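Local coordinates for protein putative phosphosugar isomerase (Clostridium difficile, PDB 3G68) that probably acts as a phosphosugar isomerase that handles phosphorylated sugar derivatives through its two SIS domains, at residues 8-11 with 12-16; 174-177 with 178-181; 304-307 with 308-311. All coordinates share one frame; numbering follows the deposited sequence. Where two conformers were deposited one is given.

Overall arrangement
All three contacts are local, and they follow one another along the chain without nesting or crossing: contacts 1 and 2 join successive turns of a helix, while contact 3 folds a loop on itself. Contact 1 lies on helix 4-20. Contact 2, on helix 170-184, falls between the two five-stranded parallel sheets in sequence. Contact 3 closes a short turn in the loop after strand 299-300, the last strand of the second sheet. Contacts 1 and 2 have centres about 16 Å apart and touch where Arg16 packs on Leu181. Contacts 2 and 3 are nearer, with centres about 12 Å apart, and meet through Tyr309. The late loop is thereby tied to a helix of the region between the two sheets.

Contact 1. Residues 8-11 with 12-16; sequences MLET and PVRMR
Glu10 and Arg14 meet one helical turn apart, with OE1 of Glu10 accepting from NE of Arg14 at 3.2 Å in a salt bridge. Arg14 has two deposited conformers, and this describes one. The oxygen sits at the edge of the guanidinium, close to its plane, yet the nitrogen reaches it from above the carboxylate plane, and the two flat groups stand 51° apart. Glu10 swings CG opposite its backbone N (chi1 -165°), and its extended chain runs forward along the helix to Arg14. Each has a second charged partner: OE2 of Glu10 pairs more strongly with Lys145, and in this conformer NH1 of Arg14 pairs with Glu17. On the buried side the methyl CG2 of Thr11 lies 3.9 Å from SE of Met15, a selenomethionine, likewise in one of two conformers. OG1 of buried Thr11 is satisfied by the carbonyl O of Tyr7. The backbone bond from Met15 N to Thr11 O, 2.9 Å, holds this turn. Pro12 offers no N-H, and its CD lies 3.5 Å from the carbonyl O of Leu9. The result is a proline-kinked helix with an i to i+4 salt bridge, its buried face packed on helices 145-165 and 170-184.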
HETATM    1  N   MSE B   8       5.013 -11.642  43.450  1.00 11.27           N
HETATM    2  CA  MSE B   8       4.826 -10.228  43.001  1.00 11.51           C
HETATM    3  C   MSE B   8       4.577 -10.175  41.480  1.00 12.07           C
HETATM    4  O   MSE B   8       3.595  -9.610  41.027  1.00 11.83           O
HETATM    5  CB  MSE B   8       6.023  -9.349  43.360  1.00 11.69           C
HETATM    6  CG  MSE B   8       6.126  -9.064  44.827  1.00  7.05           C
HETATM    7 SE   MSE B   8       7.754  -8.113  45.213  0.75 14.22          SE
HETATM    8  CE  MSE B   8       7.044  -6.335  44.334  1.00  8.51           C
ATOM      9  N   LEU B   9       5.446 -10.825  40.711  1.00 12.46           N
ATOM     10  CA  LEU B   9       5.320 -10.856  39.250  1.00 13.05           C
ATOM     11  C   LEU B   9       4.002 -11.489  38.736  1.00 14.35           C
ATOM     12  O   LEU B   9       3.512 -11.076  37.669  1.00 12.86           O
ATOM     13  CB  LEU B   9       6.557 -11.502  38.610  1.00 12.76           C
ATOM     14  CG  LEU B   9       7.834 -10.676  38.787  1.00 14.81           C
ATOM     15  CD1 LEU B   9       9.051 -11.426  38.253  1.00 10.04           C
ATOM     16  CD2 LEU B   9       7.746  -9.324  38.124  1.00 10.22           C
ATOM     17  N   GLU B  10       3.423 -12.430  39.503  1.00 12.58           N
ATOM     18  CA  GLU B  10       2.115 -13.055  39.185  1.00 12.97           C
ATOM     19  C   GLU B  10       0.921 -12.107  39.414  1.00 12.22           C
ATOM     20  O   GLU B  10      -0.186 -12.320  38.888  1.00 13.02           O
ATOM     21  CB  GLU B  10       1.903 -14.244  40.146  1.00 12.21           C
ATOM     22  CG  GLU B  10       0.818 -15.186  39.762  1.00 20.01           C
ATOM     23  CD  GLU B  10       0.556 -16.268  40.791  1.00 13.82           C
ATOM     24  OE1 GLU B  10      -0.402 -17.025  40.557  1.00 17.99           O
ATOM     25  OE2 GLU B  10       1.253 -16.385  41.813  1.00 12.03           O
ATOM     26  N   THR B  11       1.130 -11.090  40.252  1.00 11.35           N
ATOM     27  CA  THR B  11       0.068 -10.217  40.721  1.00  9.36           C
ATOM     28  C   THR B  11      -0.783  -9.537  39.610  1.00  9.56           C
ATOM     29  O   THR B  11      -2.004  -9.677  39.641  1.00  9.78           O
ATOM     30  CB  THR B  11       0.572  -9.259  41.845  1.00 10.13           C
ATOM     31  OG1 THR B  11       1.150 -10.062  42.889  1.00 10.99           O
ATOM     32  CG2 THR B  11      -0.590  -8.467  42.432  1.00 11.99           C
ATOM     33  N   PRO B  12      -0.173  -8.851  38.613  1.00 10.07           N
ATOM     34  CA  PRO B  12      -1.044  -8.309  37.557  1.00  9.65           C
ATOM     35  C   PRO B  12      -1.991  -9.331  36.855  1.00  9.29           C
ATOM     36  O   PRO B  12      -3.175  -9.019  36.675  1.00  8.74           O
ATOM     37  CB  PRO B  12      -0.050  -7.653  36.586  1.00 11.66           C
ATOM     38  CG  PRO B  12       1.106  -7.276  37.489  1.00 11.18           C
ATOM     39  CD  PRO B  12       1.231  -8.480  38.381  1.00 10.87           C
ATOM     40  N   VAL B  13      -1.523 -10.542  36.564  1.00  9.78           N
ATOM     41  CA  VAL B  13      -2.371 -11.564  35.877  1.00 11.59           C
ATOM     42  C   VAL B  13      -3.582 -11.928  36.766  1.00 10.30           C
ATOM     43  O   VAL B  13      -4.726 -11.949  36.327  1.00 11.82           O
ATOM     44  CB  VAL B  13      -1.535 -12.839  35.484  1.00 11.83           C
ATOM     45  CG1 VAL B  13      -2.410 -13.925  34.867  1.00 14.01           C
ATOM     46  CG2 VAL B  13      -0.418 -12.463  34.539  1.00 20.29           C
ATOM     47  N   ARG B  14      -3.326 -12.141  38.043  1.00 10.39           N
ATOM     48  CA  ARG B  14      -4.387 -12.478  39.005  0.50 10.74           C
ATOM     49  C   ARG B  14      -5.366 -11.336  39.175  1.00 11.49           C
ATOM     50  O   ARG B  14      -6.579 -11.562  39.238  1.00 12.31           O
ATOM     51  CB  ARG B  14      -3.823 -12.906  40.374  0.50 10.97           C
ATOM     52  CG  ARG B  14      -3.192 -14.302  40.408  0.50  9.13           C
ATOM     53  CD  ARG B  14      -4.172 -15.409  40.028  0.50  9.08           C
ATOM     54  NE  ARG B  14      -3.567 -16.729  40.163  0.50 11.08           N
ATOM     55  CZ  ARG B  14      -4.176 -17.889  39.910  0.50 10.54           C
ATOM     56  NH1 ARG B  14      -5.439 -17.934  39.487  0.50 13.11           N
ATOM     57  NH2 ARG B  14      -3.500 -19.022  40.073  0.50  6.77           N
HETATM   58  N   MSE B  15      -4.865 -10.097  39.218  1.00  9.65           N
HETATM   59  CA  MSE B  15      -5.732  -8.923  39.407  0.50  9.60           C
HETATM   60  C   MSE B  15      -6.718  -8.764  38.243  1.00  9.00           C
HETATM   61  O   MSE B  15      -7.915  -8.520  38.454  1.00 10.40           O
HETATM   62  CB  MSE B  15      -4.901  -7.659  39.617  0.50  9.53           C
HETATM   63  CG  MSE B  15      -4.138  -7.648  40.945  0.50  9.37           C
HETATM   64 SE   MSE B  15      -3.260  -5.933  41.276  0.38 12.38          SE
HETATM   65  CE  MSE B  15      -4.944  -4.836  41.458  0.50  9.42           C
ATOM     66  N   ARG B  16      -6.222  -8.950  37.041  1.00  9.25           N
ATOM     67  CA  ARG B  16      -7.057  -8.881  35.831  1.00  9.04           C
ATOM     68  C   ARG B  16      -8.135  -9.970  35.817  1.00 10.95           C
ATOM     69  O   ARG B  16      -9.258  -9.706  35.371  1.00 12.17           O
ATOM     70  CB  ARG B  16      -6.214  -8.988  34.591  1.00 10.32           C
ATOM     71  CG  ARG B  16      -5.376  -7.777  34.376  1.00 11.05           C
ATOM     72  CD  ARG B  16      -4.366  -8.051  33.362  1.00 13.52           C
ATOM     73  NE  ARG B  16      -3.478  -6.919  33.281  1.00 17.37           N
ATOM     74  CZ  ARG B  16      -2.204  -6.984  32.940  1.00 18.30           C
ATOM     75  NH1 ARG B  16      -1.637  -8.147  32.652  1.00 16.06           N
ATOM     76  NH2 ARG B  16      -1.505  -5.869  32.908  1.00 16.45           N
TER

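Contact 2. Residues 174-177 with 178-181; sequences NEEI and NKIL
Asn174 and Asn178 meet on successive turns of alpha-helix 170-184, whose i to i+4 backbone bonds run unbroken here, from Asn178 N to Asn174 O (3.0 Å) through to Leu181 N to Ile177 O (2.9 Å). Among charged groups, Glu176 and Lys179 lie side by side and point the same way. NZ of Lys179 reaches OE2 of Glu176 at 3.0 Å on the syn side of the carboxylate, an i to i+3 salt bridge. Glu176 bends at chi2 (-51°), and the extended lysine runs beside it. OE2 also pairs with Lys172, while OE1 takes the Tyr309 hydroxyl and a water, so the buried carboxylate is well satisfied. The apolar contact joins CG2 of Ile177 to CD1 of Leu181 at 4.0 Å, and branched aliphatic chains suit this face, since both residues also rest on Ile19 of helix 4-20. In the amide group, OD1 of Asn178 accepts from Arg14 of the second subunit, so this side of the helix meets a neighbouring chain. Its ND2 donates to the Asn174 carbonyl O at 2.9 Å from above that carbonyl's plane, across from the main-chain N-H of Asn178 on the other face.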
ATOM      1  N   ASN B 174     -17.347   1.303  34.498  1.00 14.13           N
ATOM      2  CA  ASN B 174     -16.372   0.953  33.465  1.00 14.16           C
ATOM      3  C   ASN B 174     -15.120   1.871  33.456  1.00 12.38           C
ATOM      4  O   ASN B 174     -13.995   1.425  33.296  1.00 11.32           O
ATOM      5  CB  ASN B 174     -17.041   1.030  32.084  1.00 14.26           C
ATOM      6  CG  ASN B 174     -16.106   0.615  30.981  1.00 19.92           C
ATOM      7  OD1 ASN B 174     -15.587   1.452  30.236  1.00 26.56           O
ATOM      8  ND2 ASN B 174     -15.828  -0.673  30.919  1.00 17.12           N
ATOM      9  N   GLU B 175     -15.326   3.162  33.594  1.00 12.07           N
ATOM     10  CA  GLU B 175     -14.209   4.097  33.632  1.00 14.02           C
ATOM     11  C   GLU B 175     -13.263   3.814  34.819  1.00 14.32           C
ATOM     12  O   GLU B 175     -12.044   3.886  34.669  1.00 14.50           O
ATOM     13  CB  GLU B 175     -14.715   5.508  33.762  1.00 15.04           C
ATOM     14  CG  GLU B 175     -13.621   6.548  33.830  1.00 22.13           C
ATOM     15  CD  GLU B 175     -14.131   7.978  33.831  1.00 28.96           C
ATOM     16  OE1 GLU B 175     -15.359   8.197  33.872  1.00 33.15           O
ATOM     17  OE2 GLU B 175     -13.274   8.893  33.812  1.00 30.79           O
ATOM     18  N   GLU B 176     -13.843   3.565  35.998  1.00 12.64           N
ATOM     19  CA  GLU B 176     -13.046   3.239  37.192  1.00 11.92           C
ATOM     20  C   GLU B 176     -12.309   1.907  37.031  1.00 11.33           C
ATOM     21  O   GLU B 176     -11.132   1.811  37.400  1.00  8.85           O
ATOM     22  CB  GLU B 176     -13.885   3.279  38.460  1.00 12.31           C
ATOM     23  CG  GLU B 176     -14.426   4.671  38.781  1.00 11.95           C
ATOM     24  CD  GLU B 176     -13.378   5.779  38.783  1.00 15.52           C
ATOM     25  OE1 GLU B 176     -12.343   5.641  39.459  1.00 14.94           O
ATOM     26  OE2 GLU B 176     -13.603   6.818  38.135  1.00 19.17           O
ATOM     27  N   ILE B 177     -12.968   0.902  36.456  1.00 10.83           N
ATOM     28  CA  ILE B 177     -12.249  -0.354  36.165  1.00 10.58           C
ATOM     29  C   ILE B 177     -11.044  -0.082  35.259  1.00 11.20           C
ATOM     30  O   ILE B 177      -9.968  -0.608  35.494  1.00 10.93           O
ATOM     31  CB  ILE B 177     -13.140  -1.395  35.502  1.00 11.68           C
ATOM     32  CG1 ILE B 177     -14.240  -1.855  36.475  1.00 13.82           C
ATOM     33  CG2 ILE B 177     -12.297  -2.572  35.006  1.00 14.48           C
ATOM     34  CD1 ILE B 177     -13.758  -2.395  37.782  1.00 11.50           C
ATOM     35  N   ASN B 178     -11.232   0.751  34.245  1.00 11.65           N
ATOM     36  CA  ASN B 178     -10.143   1.084  33.319  1.00 12.30           C
ATOM     37  C   ASN B 178      -8.989   1.876  33.981  1.00 11.46           C
ATOM     38  O   ASN B 178      -7.839   1.643  33.640  1.00  8.48           O
ATOM     39  CB  ASN B 178     -10.690   1.690  32.035  1.00 13.45           C
ATOM     40  CG  ASN B 178     -11.207   0.599  31.079  1.00 16.99           C
ATOM     41  OD1 ASN B 178     -10.414  -0.137  30.477  1.00 15.83           O
ATOM     42  ND2 ASN B 178     -12.515   0.456  30.986  1.00 21.76           N
ATOM     43  N   LYS B 179      -9.298   2.751  34.942  1.00  8.34           N
ATOM     44  CA  LYS B 179      -8.240   3.443  35.726  1.00  9.69           C
ATOM     45  C   LYS B 179      -7.423   2.450  36.572  1.00  9.42           C
ATOM     46  O   LYS B 179      -6.194   2.522  36.643  1.00  9.38           O
ATOM     47  CB  LYS B 179      -8.851   4.514  36.640  1.00 10.49           C
ATOM     48  CG  LYS B 179      -9.452   5.645  35.911  1.00 10.31           C
ATOM     49  CD  LYS B 179      -9.977   6.653  36.952  1.00 15.35           C
ATOM     50  CE  LYS B 179     -10.537   7.865  36.300  1.00 20.29           C
ATOM     51  NZ  LYS B 179     -11.289   8.614  37.299  1.00 16.91           N
ATOM     52  N   ILE B 180      -8.111   1.513  37.215  1.00 11.65           N
ATOM     53  CA  ILE B 180      -7.469   0.458  38.001  1.00 10.11           C
ATOM     54  C   ILE B 180      -6.589  -0.359  37.067  1.00 10.23           C
ATOM     55  O   ILE B 180      -5.448  -0.659  37.393  1.00  9.98           O
ATOM     56  CB  ILE B 180      -8.515  -0.450  38.700  1.00 10.29           C
ATOM     57  CG1 ILE B 180      -9.263   0.330  39.788  1.00  9.33           C
ATOM     58  CG2 ILE B 180      -7.884  -1.674  39.299  1.00 10.32           C
ATOM     59  CD1 ILE B 180     -10.523  -0.408  40.332  1.00  9.67           C
ATOM     60  N   LEU B 181      -7.096  -0.685  35.881  1.00  9.52           N
ATOM     61  CA  LEU B 181      -6.292  -1.442  34.896  1.00  9.42           C
ATOM     62  C   LEU B 181      -5.052  -0.652  34.459  1.00  9.21           C
ATOM     63  O   LEU B 181      -3.979  -1.218  34.244  1.00 10.17           O
ATOM     64  CB  LEU B 181      -7.154  -1.856  33.692  1.00  8.87           C
ATOM     65  CG  LEU B 181      -8.149  -2.982  33.946  1.00 10.54           C
ATOM     66  CD1 LEU B 181      -9.077  -3.171  32.714  1.00 11.41           C
ATOM     67  CD2 LEU B 181      -7.419  -4.312  34.297  1.00  8.29           C
TER
HETATM   68  O   HOH W   1     -10.961   7.905  40.684  1.00 35.57           O

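Contact 3. Residues 304-307 with 308-311; sequences TDNP and YYQT
Asn306 grips the turn through a single oxygen: OD1 accepts from the backbone N of Tyr308 at 2.9 Å and from that of Tyr309 at 2.8 Å. The two donors come from opposite faces of the amide plane. The first bond makes an Asx turn, and the torsion that sets CG opposite the backbone N (chi1 -175°) turns the amide forward over these N-H groups. The main-chain O of Asn306 adds a bond from Gln310 N, 3.2 Å long, which completes one helix-like turn. Gln310 closes the other side by giving NE2 to the carbonyl O of Pro307 at 3.1 Å, approaching from above the carbonyl plane, 39° out of it. A water lies between OE1 of Gln310 and the carbonyl O of Thr304.

Just upstream, OG1 of Thr304 accepts from Asn306 N at 2.9 Å, an ST turn that positions the asparagine itself. The methyl of the same threonine, CG2, lies 3.6 Å from Gln310 N.

Packing follows from this frame. Pro307, which has no N-H to satisfy, sets CG over one face of the Tyr308 ring, 4.3 Å from its centroid, in a CH-pi contact. The Asn306 side chain crosses that of Tyr309 obliquely, with the amide and ring planes 17° apart and ND2 of Asn306 3.4 Å from CD2 of Tyr309. Both tyrosines also meet Tyr55 of helix 43-59, and the Tyr309 hydroxyl reaches Glu176 and Tyr55.

Short polar side chains thus take up the backbone N-H groups at the start of the turn, as asparagine and threonine commonly do. The chemistry implies a firmly shaped loop that presents its two rings to helices from the earlier part of the chain.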
ATOM      1  N   THR B 304       0.431   6.892  38.763  1.00 26.55           N
ATOM      2  CA  THR B 304      -0.740   7.757  38.608  1.00 25.49           C
ATOM      3  C   THR B 304      -0.869   8.783  39.720  1.00 26.54           C
ATOM      4  O   THR B 304      -0.461   8.550  40.856  1.00 27.04           O
ATOM      5  CB  THR B 304      -2.079   7.002  38.627  1.00 26.48           C
ATOM      6  OG1 THR B 304      -3.152   7.958  38.529  1.00 22.96           O
ATOM      7  CG2 THR B 304      -2.278   6.185  39.940  1.00 20.71           C
ATOM      8  N   ASP B 305      -1.511   9.888  39.371  1.00 26.98           N
ATOM      9  CA  ASP B 305      -1.782  10.993  40.269  1.00 28.61           C
ATOM     10  C   ASP B 305      -2.998  10.646  41.175  1.00 25.81           C
ATOM     11  O   ASP B 305      -3.210  11.285  42.228  1.00 27.25           O
ATOM     12  CB  ASP B 305      -2.104  12.249  39.409  1.00 30.57           C
ATOM     13  CG  ASP B 305      -1.545  13.520  39.985  1.00 36.98           C
ATOM     14  OD1 ASP B 305      -0.351  13.515  40.360  1.00 47.66           O
ATOM     15  OD2 ASP B 305      -2.272  14.544  40.008  1.00 50.53           O
ATOM     16  N   ASN B 306      -3.783   9.644  40.751  1.00 21.79           N
ATOM     17  CA  ASN B 306      -4.971   9.204  41.467  1.00 19.50           C
ATOM     18  C   ASN B 306      -4.612   8.741  42.888  1.00 18.29           C
ATOM     19  O   ASN B 306      -3.878   7.750  43.057  1.00 16.99           O
ATOM     20  CB  ASN B 306      -5.689   8.095  40.683  1.00 19.03           C
ATOM     21  CG  ASN B 306      -7.000   7.678  41.316  1.00 19.36           C
ATOM     22  OD1 ASN B 306      -7.025   7.083  42.400  1.00 14.44           O
ATOM     23  ND2 ASN B 306      -8.105   7.960  40.624  1.00 19.81           N
ATOM     24  N   PRO B 307      -5.160   9.423  43.906  1.00 17.77           N
ATOM     25  CA  PRO B 307      -4.807   9.140  45.297  1.00 16.81           C
ATOM     26  C   PRO B 307      -5.216   7.770  45.812  1.00 14.43           C
ATOM     27  O   PRO B 307      -4.716   7.351  46.852  1.00 15.41           O
ATOM     28  CB  PRO B 307      -5.534  10.239  46.078  1.00 17.96           C
ATOM     29  CG  PRO B 307      -6.644  10.631  45.215  1.00 20.43           C
ATOM     30  CD  PRO B 307      -6.185  10.487  43.819  1.00 18.46           C
ATOM     31  N   TYR B 308      -6.113   7.096  45.101  1.00 13.08           N
ATOM     32  CA  TYR B 308      -6.583   5.792  45.481  1.00 12.48           C
ATOM     33  C   TYR B 308      -5.864   4.695  44.701  1.00 10.91           C
ATOM     34  O   TYR B 308      -5.373   3.741  45.296  1.00  9.34           O
ATOM     35  CB  TYR B 308      -8.080   5.672  45.252  1.00 13.65           C
ATOM     36  CG  TYR B 308      -8.881   6.793  45.881  1.00 17.27           C
ATOM     37  CD1 TYR B 308      -8.943   6.926  47.264  1.00 19.76           C
ATOM     38  CD2 TYR B 308      -9.594   7.710  45.087  1.00 16.57           C
ATOM     39  CE1 TYR B 308      -9.668   7.944  47.856  1.00 23.70           C
ATOM     40  CE2 TYR B 308     -10.325   8.747  45.678  1.00 22.49           C
ATOM     41  CZ  TYR B 308     -10.370   8.844  47.066  1.00 22.05           C
ATOM     42  OH  TYR B 308     -11.095   9.845  47.683  1.00 25.34           O
ATOM     43  N   TYR B 309      -5.766   4.842  43.388  1.00 11.05           N
ATOM     44  CA  TYR B 309      -5.204   3.746  42.558  1.00  9.35           C
ATOM     45  C   TYR B 309      -3.683   3.612  42.568  1.00  8.66           C
ATOM     46  O   TYR B 309      -3.141   2.561  42.175  1.00  8.05           O
ATOM     47  CB  TYR B 309      -5.786   3.761  41.117  1.00  9.84           C
ATOM     48  CG  TYR B 309      -7.309   3.767  41.103  1.00 10.39           C
ATOM     49  CD1 TYR B 309      -8.045   2.937  41.947  1.00 10.65           C
ATOM     50  CD2 TYR B 309      -8.017   4.623  40.249  1.00  8.57           C
ATOM     51  CE1 TYR B 309      -9.453   2.963  41.949  1.00 14.87           C
ATOM     52  CE2 TYR B 309      -9.391   4.626  40.229  1.00  9.26           C
ATOM     53  CZ  TYR B 309     -10.106   3.811  41.085  1.00 11.10           C
ATOM     54  OH  TYR B 309     -11.480   3.833  41.084  1.00 11.80           O
ATOM     55  N   GLN B 310      -3.001   4.637  43.058  1.00  9.21           N
ATOM     56  CA  GLN B 310      -1.541   4.576  43.269  1.00  9.78           C
ATOM     57  C   GLN B 310      -1.173   3.444  44.209  1.00  7.29           C
ATOM     58  O   GLN B 310      -0.011   3.027  44.238  1.00  8.26           O
ATOM     59  CB  GLN B 310      -1.000   5.909  43.815  1.00 10.17           C
ATOM     60  CG  GLN B 310      -1.514   6.257  45.226  1.00 12.40           C
ATOM     61  CD  GLN B 310      -0.977   7.583  45.765  1.00 11.30           C
ATOM     62  OE1 GLN B 310       0.063   8.079  45.348  1.00 12.32           O
ATOM     63  NE2 GLN B 310      -1.705   8.155  46.694  1.00 10.94           N
ATOM     64  N   THR B 311      -2.131   2.969  45.002  1.00  6.17           N
ATOM     65  CA  THR B 311      -1.909   1.852  45.910  1.00  8.60           C
ATOM     66  C   THR B 311      -1.408   0.592  45.168  1.00  7.42           C
ATOM     67  O   THR B 311      -0.769  -0.248  45.744  1.00  8.66           O
ATOM     68  CB  THR B 311      -3.172   1.518  46.760  1.00  9.15           C
ATOM     69  OG1 THR B 311      -2.812   0.629  47.832  1.00  9.11           O
ATOM     70  CG2 THR B 311      -4.271   0.887  45.893  1.00  7.93           C
TER
HETATM   71  O   HOH W   2       1.106   9.827  43.215  1.00 42.57           O